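Local coordinates for protein glutathione s-transferase (Oryza sativa, PDB 1OYJ) that conjugates reduced glutathione to a wide range of hydrophobic electrophiles, as a plant tau-class glutathione transferase linked to herbicide detoxification, at residues S15-R20 against V170-W175; F176-R181 against E215-F220. All blocks are in the same frame, centred on the assembly; numbering follows the deposited sequence.

Contact 1: S15-R20 against V170-W175; sequences SPFGQR and VPFTAW. With GSH (glutathione), chain N.
P16 and P171 meet with their CB atoms 3.8 Å apart where the first helix of the thioredoxin-fold N-terminal domain, whose N-terminal end contributes to the glutathione site, leans on the all-helical C-terminal domain of this GST. Beside P171, F172 turns a ring face to P16: CB of P16 sits 4.0 Å from the ring centroid, 21° off its normal, a CH-pi contact in which a rigid, slightly polarised proline ring meets the aromatic pi cloud. CD of P16 also touches CZ2 of W175. Proline suits the first turn of a helix, where its missing N-H costs no bond, and here CB, CG and CD all meet side chains of the neighbouring domain.

R20 extends past P171 to the edge of the F172 ring, its guanidinium steeply inclined to that ring; its charge is met elsewhere, by a salt bridge to D112, and NH1 also bonds S69. Q19, extended beyond CG, runs alongside P171 in the opposite direction, with OE1 3.5 Å from P171 CB. A water bridges the domains: it donates to Q19 OE1 and to P171 O, and accepts from W175 NE1, so three buried polar atoms are satisfied at once, while Q19 NE2 is held by W13 O.

The other side of the helix serves glutathione. CB1 of the ligand lies over the centre of the F17 ring. S15 is the N-cap, and with its OG anti to the backbone N (chi1 -178°) that oxygen accepts a nearly straight bond from G18 N (3.1 Å, 171°) while standing 3.3 Å from the glutathione sulfur SG2.

Contact 2: F176-R181 against E215-F220; sequences FYSYER and EKVYDF
Y218 lies against Y177, S178 and R181, three side chains along one side of helix 176-183, where this helix crosses helix 214-229 in the all-helical C-terminal domain of the GST fold. The axes of the two short segments pass 8.7 Å apart at a crossing angle of -54°.

The aromatic contact is a T-shaped pair: Y177 presents its edge to the face of Y218, with ring centroids 5.3 Å apart and planes at 76°. CE2 of Y177 makes the approach, 3.8 Å from CD2 of Y218. With CG anti to the backbone N (chi1 -173°), the Y218 ring is carried on toward the other helix.

The small S178 is consistent with the close approach of the backbones here, its CA 5.2 Å from that of Y218. Its OG lies 3.2 Å from Y218 CA and near the plane of the Y218 ring, at the edge, and packs against V217 CG1 as well.

Polar and aliphatic parts of R181 finish the contact. Its chain bends about the CB-CG and CG-CD bonds, so that CG lies over one face of the Y177 ring while CB and CD pass beside the Y218 ring. With an alanine at Y218, the edge of Y177 would probably lose the aromatic face it meets, and a gap is likely to open beside CB and CD of R181. The R181 NH2 and Y218 OH atoms are 2.8 Å apart, but their angle is too poor for a hydrogen bond.

Contact 1 closes before contact 2 opens along the chain, and their centres lie 12 Å apart. They are consecutive through residues 170-181, since the irregular turns of 170-175 run straight into helix 176-183. Contact 1, near the centre of the chain, joins the N-terminal domain to the C-terminal one; contact 2, farther out and partly buried, ties two helices within the C-terminal domain. V217 of helix 214-229 connects them, packing through CG1 on W175 CD2 at 3.4 Å, while Y179 OH touches F172. The C-terminal helix thus backs the segment against which helix 16-28, whose N-terminal end borders the bound glutathione, rests.

Contact 1: S15-R20 against V170-W175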
ATOM      1  N   SER A  15      -0.624  -1.111 -19.243  1.00 18.40           N
ATOM      2  CA  SER A  15      -0.579  -0.958 -17.765  1.00 20.14           C
ATOM      3  C   SER A  15       0.782  -1.161 -17.097  1.00 18.17           C
ATOM      4  O   SER A  15       1.299  -2.245 -17.082  1.00 20.16           O
ATOM      5  CB  SER A  15      -1.545  -1.904 -17.040  1.00 17.92           C
ATOM      6  OG  SER A  15      -1.492  -1.698 -15.656  1.00 21.16           O
ATOM      7  N   PRO A  16       1.242  -0.130 -16.418  1.00 18.34           N
ATOM      8  CA  PRO A  16       2.497  -0.216 -15.667  1.00 18.37           C
ATOM      9  C   PRO A  16       2.350  -1.198 -14.532  1.00 20.92           C
ATOM     10  O   PRO A  16       3.311  -1.880 -14.167  1.00 21.59           O
ATOM     11  CB  PRO A  16       2.716   1.197 -15.207  1.00 19.01           C
ATOM     12  CG  PRO A  16       1.413   1.889 -15.315  1.00 21.90           C
ATOM     13  CD  PRO A  16       0.683   1.210 -16.402  1.00 15.23           C
ATOM     14  N   PHE A  17       1.107  -1.277 -13.957  1.00 22.03           N
ATOM     15  CA  PHE A  17       0.854  -2.120 -12.821  1.00 20.50           C
ATOM     16  C   PHE A  17       0.869  -3.602 -13.207  1.00 21.21           C
ATOM     17  O   PHE A  17       1.494  -4.438 -12.561  1.00 20.58           O
ATOM     18  CB  PHE A  17      -0.491  -1.742 -12.203  1.00 22.70           C
ATOM     19  CG  PHE A  17      -0.567  -0.319 -11.769  1.00 20.32           C
ATOM     20  CD1 PHE A  17      -1.340   0.577 -12.438  1.00 24.21           C
ATOM     21  CD2 PHE A  17       0.111   0.090 -10.672  1.00 23.38           C
ATOM     22  CE1 PHE A  17      -1.455   1.889 -12.007  1.00 23.31           C
ATOM     23  CE2 PHE A  17       0.020   1.398 -10.246  1.00 24.72           C
ATOM     24  CZ  PHE A  17      -0.755   2.280 -10.951  1.00 23.23           C
ATOM     25  N   GLY A  18       0.247  -3.936 -14.339  1.00 20.02           N
ATOM     26  CA  GLY A  18       0.297  -5.318 -14.847  1.00 19.43           C
ATOM     27  C   GLY A  18       1.703  -5.656 -15.355  1.00 20.65           C
ATOM     28  O   GLY A  18       2.233  -6.701 -15.120  1.00 20.32           O
ATOM     29  N   GLN A  19       2.376  -4.703 -15.936  1.00 20.35           N
ATOM     30  CA  GLN A  19       3.742  -4.931 -16.335  1.00 20.45           C
ATOM     31  C   GLN A  19       4.678  -5.336 -15.166  1.00 20.00           C
ATOM     32  O   GLN A  19       5.579  -6.112 -15.363  1.00 18.60           O
ATOM     33  CB  GLN A  19       4.277  -3.739 -17.101  1.00 19.78           C
ATOM     34  CG  GLN A  19       3.649  -3.632 -18.542  1.00 22.57           C
ATOM     35  CD  GLN A  19       3.802  -2.244 -19.074  1.00 23.93           C
ATOM     36  OE1 GLN A  19       4.471  -1.472 -18.458  1.00 23.32           O
ATOM     37  NE2 GLN A  19       3.145  -1.909 -20.198  1.00 18.58           N
ATOM     38  N   ARG A  20       4.475  -4.775 -13.963  1.00 18.68           N
ATOM     39  CA  ARG A  20       5.176  -5.232 -12.856  1.00 20.53           C
ATOM     40  C   ARG A  20       5.128  -6.735 -12.703  1.00 20.24           C
ATOM     41  O   ARG A  20       6.156  -7.340 -12.417  1.00 19.24           O
ATOM     42  CB  ARG A  20       4.704  -4.648 -11.507  1.00 21.45           C
ATOM     43  CG  ARG A  20       4.801  -3.175 -11.361  1.00 21.83           C
ATOM     44  CD  ARG A  20       4.035  -2.645 -10.183  1.00 18.90           C
ATOM     45  NE  ARG A  20       4.358  -1.268  -9.903  1.00 19.30           N
ATOM     46  CZ  ARG A  20       3.833  -0.552  -8.938  1.00 21.04           C
ATOM     47  NH1 ARG A  20       2.775  -0.997  -8.259  1.00 18.82           N
ATOM     48  NH2 ARG A  20       4.335   0.630  -8.664  1.00 17.47           N
ATOM     49  N   VAL A 170      10.069   0.289 -12.487  1.00 15.63           N
ATOM     50  CA  VAL A 170      10.601   0.218 -13.894  1.00 17.11           C
ATOM     51  C   VAL A 170       9.602   0.418 -15.018  1.00 16.35           C
ATOM     52  O   VAL A 170       9.946   1.050 -15.997  1.00 17.14           O
ATOM     53  CB  VAL A 170      11.474  -0.971 -14.134  1.00 16.07           C
ATOM     54  CG1 VAL A 170      10.732  -2.216 -14.145  1.00 17.29           C
ATOM     55  CG2 VAL A 170      12.376  -0.794 -15.386  1.00 16.91           C
ATOM     56  N   PRO A 171       8.357  -0.041 -14.886  1.00 16.61           N
ATOM     57  CA  PRO A 171       7.409   0.241 -15.964  1.00 17.49           C
ATOM     58  C   PRO A 171       7.201   1.721 -16.255  1.00 17.77           C
ATOM     59  O   PRO A 171       6.995   2.112 -17.407  1.00 17.75           O
ATOM     60  CB  PRO A 171       6.131  -0.466 -15.542  1.00 19.34           C
ATOM     61  CG  PRO A 171       6.628  -1.549 -14.537  1.00 18.49           C
ATOM     62  CD  PRO A 171       7.763  -0.883 -13.826  1.00 16.32           C
ATOM     63  N   PHE A 172       7.361   2.562 -15.257  1.00 16.73           N
ATOM     64  CA  PHE A 172       7.177   3.948 -15.488  1.00 18.29           C
ATOM     65  C   PHE A 172       8.324   4.570 -16.291  1.00 18.79           C
ATOM     66  O   PHE A 172       8.157   5.660 -16.836  1.00 18.46           O
ATOM     67  CB  PHE A 172       6.940   4.681 -14.144  1.00 19.39           C
ATOM     68  CG  PHE A 172       5.678   4.284 -13.474  1.00 19.92           C
ATOM     69  CD1 PHE A 172       5.653   3.334 -12.440  1.00 19.94           C
ATOM     70  CD2 PHE A 172       4.482   4.806 -13.895  1.00 20.57           C
ATOM     71  CE1 PHE A 172       4.424   3.005 -11.895  1.00 20.88           C
ATOM     72  CE2 PHE A 172       3.334   4.430 -13.339  1.00 16.42           C
ATOM     73  CZ  PHE A 172       3.293   3.549 -12.357  1.00 18.26           C
ATOM     74  N   THR A 173       9.453   3.855 -16.381  1.00 18.07           N
ATOM     75  CA  THR A 173      10.544   4.361 -17.233  1.00 17.84           C
ATOM     76  C   THR A 173      10.045   4.488 -18.705  1.00 19.23           C
ATOM     77  O   THR A 173      10.532   5.306 -19.463  1.00 18.52           O
ATOM     78  CB  THR A 173      11.782   3.536 -17.188  1.00 18.44           C
ATOM     79  OG1 THR A 173      11.578   2.204 -17.747  1.00 15.00           O
ATOM     80  CG2 THR A 173      12.294   3.420 -15.760  1.00 21.59           C
ATOM     81  N   ALA A 174       9.044   3.695 -19.083  1.00 17.66           N
ATOM     82  CA  ALA A 174       8.498   3.816 -20.400  1.00 18.68           C
ATOM     83  C   ALA A 174       7.631   5.086 -20.636  1.00 18.42           C
ATOM     84  O   ALA A 174       7.337   5.398 -21.789  1.00 17.88           O
ATOM     85  CB  ALA A 174       7.665   2.624 -20.758  1.00 19.81           C
ATOM     86  N   TRP A 175       7.262   5.746 -19.554  1.00 18.27           N
ATOM     87  CA  TRP A 175       6.515   6.985 -19.559  1.00 17.71           C
ATOM     88  C   TRP A 175       7.420   8.170 -19.360  1.00 19.48           C
ATOM     89  O   TRP A 175       6.940   9.310 -19.410  1.00 21.40           O
ATOM     90  CB  TRP A 175       5.442   6.926 -18.450  1.00 19.20           C
ATOM     91  CG  TRP A 175       4.494   5.789 -18.570  1.00 16.73           C
ATOM     92  CD1 TRP A 175       4.772   4.520 -18.473  1.00 19.63           C
ATOM     93  CD2 TRP A 175       3.087   5.855 -18.841  1.00 21.41           C
ATOM     94  NE1 TRP A 175       3.650   3.753 -18.634  1.00 16.92           N
ATOM     95  CE2 TRP A 175       2.600   4.563 -18.861  1.00 19.40           C
ATOM     96  CE3 TRP A 175       2.200   6.875 -19.053  1.00 22.26           C
ATOM     97  CZ2 TRP A 175       1.259   4.264 -19.068  1.00 23.36           C
ATOM     98  CZ3 TRP A 175       0.890   6.551 -19.313  1.00 21.39           C
ATOM     99  CH2 TRP A 175       0.441   5.284 -19.290  1.00 21.36           C
TER
HETATM  100  N1  GSH N 799      -3.673  -0.260  -7.218  1.00 31.36           N
HETATM  101  CA1 GSH N 799      -3.586  -0.841  -8.518  1.00 32.32           C
HETATM  102  C1  GSH N 799      -2.599  -1.919  -8.759  1.00 32.54           C
HETATM  103  O11 GSH N 799      -2.690  -2.934  -9.418  1.00 33.23           O
HETATM  104  O12 GSH N 799      -1.537  -1.690  -8.222  1.00 29.24           O
HETATM  105  CB1 GSH N 799      -4.168  -0.138  -9.725  1.00 34.07           C
HETATM  106  CG1 GSH N 799      -4.265  -0.946 -11.025  1.00 32.76           C
HETATM  107  CD1 GSH N 799      -4.971  -0.098 -12.077  1.00 33.05           C
HETATM  108  OE1 GSH N 799      -4.980   1.112 -11.927  1.00 35.50           O
HETATM  109  N2  GSH N 799      -5.512  -0.686 -13.146  1.00 31.82           N
HETATM  110  CA2 GSH N 799      -6.193   0.075 -14.163  1.00 32.35           C
HETATM  111  C2  GSH N 799      -7.635  -0.461 -14.163  1.00 35.16           C
HETATM  112  O2  GSH N 799      -7.758  -1.663 -14.275  1.00 29.22           O
HETATM  113  CB2 GSH N 799      -5.484  -0.192 -15.491  1.00 35.08           C
HETATM  114  SG2 GSH N 799      -3.845   0.633 -15.541  1.00 43.40           S
HETATM  115  N3  GSH N 799      -8.692   0.284 -13.837  1.00 47.99           N
HETATM  116  CA3 GSH N 799      -9.831  -0.014 -14.742  1.00 49.71           C
HETATM  117  C3  GSH N 799     -10.726   1.069 -15.344  1.00 54.95           C
HETATM  118  O31 GSH N 799     -11.991   0.933 -15.387  1.00 51.84           O
HETATM  119  O32 GSH N 799     -10.216   2.059 -15.846  1.00 56.10           O
HETATM  120  O   HOH W   1       4.552   1.220 -18.742  1.00 41.20           O

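Contact 2: F176-R181 against E215-F220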
ATOM      1  N   PHE A 176       8.719   7.966 -19.130  1.00 18.69           N
ATOM      2  CA  PHE A 176       9.567   9.118 -18.812  1.00 20.37           C
ATOM      3  C   PHE A 176       9.514  10.150 -19.976  1.00 19.99           C
ATOM      4  O   PHE A 176       9.377  11.345 -19.776  1.00 19.10           O
ATOM      5  CB  PHE A 176      11.018   8.752 -18.497  1.00 21.95           C
ATOM      6  CG  PHE A 176      11.248   8.214 -17.079  1.00 20.93           C
ATOM      7  CD1 PHE A 176      10.203   8.042 -16.184  1.00 19.67           C
ATOM      8  CD2 PHE A 176      12.526   7.828 -16.697  1.00 22.85           C
ATOM      9  CE1 PHE A 176      10.424   7.523 -14.947  1.00 22.20           C
ATOM     10  CE2 PHE A 176      12.718   7.351 -15.369  1.00 20.43           C
ATOM     11  CZ  PHE A 176      11.692   7.174 -14.566  1.00 21.34           C
ATOM     12  N   TYR A 177       9.521   9.630 -21.184  1.00 19.87           N
ATOM     13  CA  TYR A 177       9.539  10.455 -22.381  1.00 19.48           C
ATOM     14  C   TYR A 177       8.318  11.310 -22.410  1.00 19.40           C
ATOM     15  O   TYR A 177       8.440  12.497 -22.641  1.00 18.58           O
ATOM     16  CB  TYR A 177       9.714   9.603 -23.665  1.00 20.27           C
ATOM     17  CG  TYR A 177       9.570  10.422 -24.957  1.00 23.22           C
ATOM     18  CD1 TYR A 177      10.552  11.346 -25.347  1.00 25.78           C
ATOM     19  CD2 TYR A 177       8.452  10.308 -25.753  1.00 25.62           C
ATOM     20  CE1 TYR A 177      10.412  12.140 -26.562  1.00 29.55           C
ATOM     21  CE2 TYR A 177       8.321  11.052 -26.949  1.00 27.81           C
ATOM     22  CZ  TYR A 177       9.303  11.974 -27.349  1.00 31.87           C
ATOM     23  OH  TYR A 177       9.170  12.736 -28.518  1.00 35.92           O
ATOM     24  N   SER A 178       7.158  10.716 -22.141  1.00 18.30           N
ATOM     25  CA  SER A 178       5.913  11.421 -22.082  1.00 19.37           C
ATOM     26  C   SER A 178       5.901  12.479 -20.953  1.00 20.40           C
ATOM     27  O   SER A 178       5.340  13.558 -21.148  1.00 20.66           O
ATOM     28  CB  SER A 178       4.747  10.427 -21.914  1.00 19.62           C
ATOM     29  OG  SER A 178       4.641   9.550 -23.023  1.00 21.85           O
ATOM     30  N   TYR A 179       6.517  12.166 -19.824  1.00 19.91           N
ATOM     31  CA  TYR A 179       6.602  13.133 -18.739  1.00 21.28           C
ATOM     32  C   TYR A 179       7.430  14.307 -19.204  1.00 21.89           C
ATOM     33  O   TYR A 179       7.090  15.442 -18.872  1.00 22.62           O
ATOM     34  CB  TYR A 179       7.291  12.582 -17.500  1.00 21.03           C
ATOM     35  CG  TYR A 179       6.607  11.403 -16.832  1.00 20.93           C
ATOM     36  CD1 TYR A 179       5.307  11.112 -17.046  1.00 20.63           C
ATOM     37  CD2 TYR A 179       7.275  10.650 -15.960  1.00 24.92           C
ATOM     38  CE1 TYR A 179       4.729  10.007 -16.441  1.00 21.01           C
ATOM     39  CE2 TYR A 179       6.699   9.604 -15.341  1.00 24.56           C
ATOM     40  CZ  TYR A 179       5.448   9.283 -15.600  1.00 22.46           C
ATOM     41  OH  TYR A 179       4.910   8.177 -14.924  1.00 27.31           O
ATOM     42  N   GLU A 180       8.508  14.007 -19.940  1.00 22.07           N
ATOM     43  CA  GLU A 180       9.389  15.029 -20.505  1.00 23.09           C
ATOM     44  C   GLU A 180       8.735  15.987 -21.431  1.00 23.21           C
ATOM     45  O   GLU A 180       8.870  17.236 -21.265  1.00 21.95           O
ATOM     46  CB  GLU A 180      10.653  14.465 -21.189  1.00 24.11           C
ATOM     47  CG  GLU A 180      11.637  13.886 -20.197  1.00 23.23           C
ATOM     48  CD  GLU A 180      12.799  13.129 -20.818  1.00 24.78           C
ATOM     49  OE1 GLU A 180      12.682  12.657 -21.954  1.00 26.61           O
ATOM     50  OE2 GLU A 180      13.833  13.057 -20.167  1.00 28.86           O
ATOM     51  N   ARG A 181       7.972  15.449 -22.362  1.00 24.05           N
ATOM     52  CA  ARG A 181       7.358  16.300 -23.331  1.00 25.76           C
ATOM     53  C   ARG A 181       6.209  17.079 -22.704  1.00 24.89           C
ATOM     54  O   ARG A 181       6.032  18.250 -22.988  1.00 22.24           O
ATOM     55  CB  ARG A 181       6.862  15.456 -24.525  1.00 27.11           C
ATOM     56  CG  ARG A 181       8.033  14.822 -25.300  1.00 33.33           C
ATOM     57  CD  ARG A 181       7.939  14.876 -26.743  1.00 40.32           C
ATOM     58  NE  ARG A 181       7.907  16.216 -27.324  1.00 43.19           N
ATOM     59  CZ  ARG A 181       7.053  16.569 -28.278  1.00 49.44           C
ATOM     60  NH1 ARG A 181       7.090  17.782 -28.821  1.00 50.64           N
ATOM     61  NH2 ARG A 181       6.134  15.704 -28.695  1.00 51.27           N
ATOM     62  N   GLU A 215       7.872   5.644 -27.382  1.00 20.22           N
ATOM     63  CA  GLU A 215       7.106   6.284 -28.423  1.00 21.44           C
ATOM     64  C   GLU A 215       5.700   5.691 -28.438  1.00 21.78           C
ATOM     65  O   GLU A 215       4.709   6.365 -28.617  1.00 21.08           O
ATOM     66  CB  GLU A 215       7.798   6.021 -29.788  1.00 24.26           C
ATOM     67  CG  GLU A 215       9.103   6.764 -30.017  1.00 27.21           C
ATOM     68  CD  GLU A 215      10.327   6.042 -29.427  1.00 33.35           C
ATOM     69  OE1 GLU A 215      10.227   4.892 -28.903  1.00 31.41           O
ATOM     70  OE2 GLU A 215      11.409   6.701 -29.418  1.00 40.99           O
ATOM     71  N   LYS A 216       5.592   4.398 -28.238  1.00 20.81           N
ATOM     72  CA  LYS A 216       4.267   3.831 -28.165  1.00 19.96           C
ATOM     73  C   LYS A 216       3.443   4.367 -26.994  1.00 19.36           C
ATOM     74  O   LYS A 216       2.258   4.671 -27.129  1.00 18.83           O
ATOM     75  CB  LYS A 216       4.389   2.327 -28.052  1.00 18.78           C
ATOM     76  CG  LYS A 216       3.036   1.685 -28.218  1.00 21.02           C
ATOM     77  CD  LYS A 216       2.981   0.466 -28.914  1.00 24.02           C
ATOM     78  CE  LYS A 216       1.524  -0.033 -29.005  1.00 24.29           C
ATOM     79  NZ  LYS A 216       1.450  -1.142 -29.854  1.00 24.98           N
ATOM     80  N   VAL A 217       4.086   4.587 -25.874  1.00 17.39           N
ATOM     81  CA  VAL A 217       3.413   5.157 -24.714  1.00 18.94           C
ATOM     82  C   VAL A 217       3.055   6.582 -24.977  1.00 18.94           C
ATOM     83  O   VAL A 217       1.956   6.976 -24.677  1.00 19.23           O
ATOM     84  CB  VAL A 217       4.245   5.029 -23.411  1.00 20.01           C
ATOM     85  CG1 VAL A 217       3.645   5.784 -22.209  1.00 19.47           C
ATOM     86  CG2 VAL A 217       4.412   3.580 -23.009  1.00 20.10           C
ATOM     87  N   TYR A 218       3.901   7.319 -25.664  1.00 20.19           N
ATOM     88  CA  TYR A 218       3.576   8.732 -25.934  1.00 21.20           C
ATOM     89  C   TYR A 218       2.352   8.838 -26.811  1.00 23.08           C
ATOM     90  O   TYR A 218       1.591   9.789 -26.686  1.00 22.43           O
ATOM     91  CB  TYR A 218       4.686   9.457 -26.606  1.00 21.33           C
ATOM     92  CG  TYR A 218       4.493  10.982 -26.765  1.00 25.18           C
ATOM     93  CD1 TYR A 218       4.142  11.769 -25.701  1.00 27.04           C
ATOM     94  CD2 TYR A 218       4.674  11.597 -27.986  1.00 28.76           C
ATOM     95  CE1 TYR A 218       4.003  13.122 -25.821  1.00 32.71           C
ATOM     96  CE2 TYR A 218       4.513  12.981 -28.116  1.00 34.89           C
ATOM     97  CZ  TYR A 218       4.182  13.709 -27.025  1.00 32.61           C
ATOM     98  OH  TYR A 218       3.991  15.052 -27.089  1.00 42.06           O
ATOM     99  N   ASP A 219       2.221   7.892 -27.735  1.00 24.97           N
ATOM    100  CA  ASP A 219       1.065   7.821 -28.621  1.00 26.80           C
ATOM    101  C   ASP A 219      -0.191   7.478 -27.841  1.00 25.65           C
ATOM    102  O   ASP A 219      -1.276   8.092 -28.006  1.00 28.39           O
ATOM    103  CB  ASP A 219       1.377   6.791 -29.677  1.00 28.82           C
ATOM    104  CG  ASP A 219       2.157   7.385 -30.826  1.00 32.84           C
ATOM    105  OD1 ASP A 219       2.232   8.654 -30.974  1.00 38.99           O
ATOM    106  OD2 ASP A 219       2.751   6.633 -31.592  1.00 41.73           O
ATOM    107  N   PHE A 220      -0.068   6.586 -26.886  1.00 24.94           N
ATOM    108  CA  PHE A 220      -1.225   6.295 -26.012  1.00 24.99           C
ATOM    109  C   PHE A 220      -1.590   7.575 -25.173  1.00 25.05           C
ATOM    110  O   PHE A 220      -2.776   7.893 -25.024  1.00 25.69           O
ATOM    111  CB  PHE A 220      -0.921   5.134 -25.130  1.00 22.85           C
ATOM    112  CG  PHE A 220      -2.031   4.711 -24.307  1.00 24.45           C
ATOM    113  CD1 PHE A 220      -3.066   4.000 -24.849  1.00 28.94           C
ATOM    114  CD2 PHE A 220      -2.045   4.980 -22.961  1.00 27.22           C
ATOM    115  CE1 PHE A 220      -4.164   3.638 -24.077  1.00 26.83           C
ATOM    116  CE2 PHE A 220      -3.089   4.582 -22.183  1.00 28.01           C
ATOM    117  CZ  PHE A 220      -4.159   3.881 -22.759  1.00 26.82           C
TER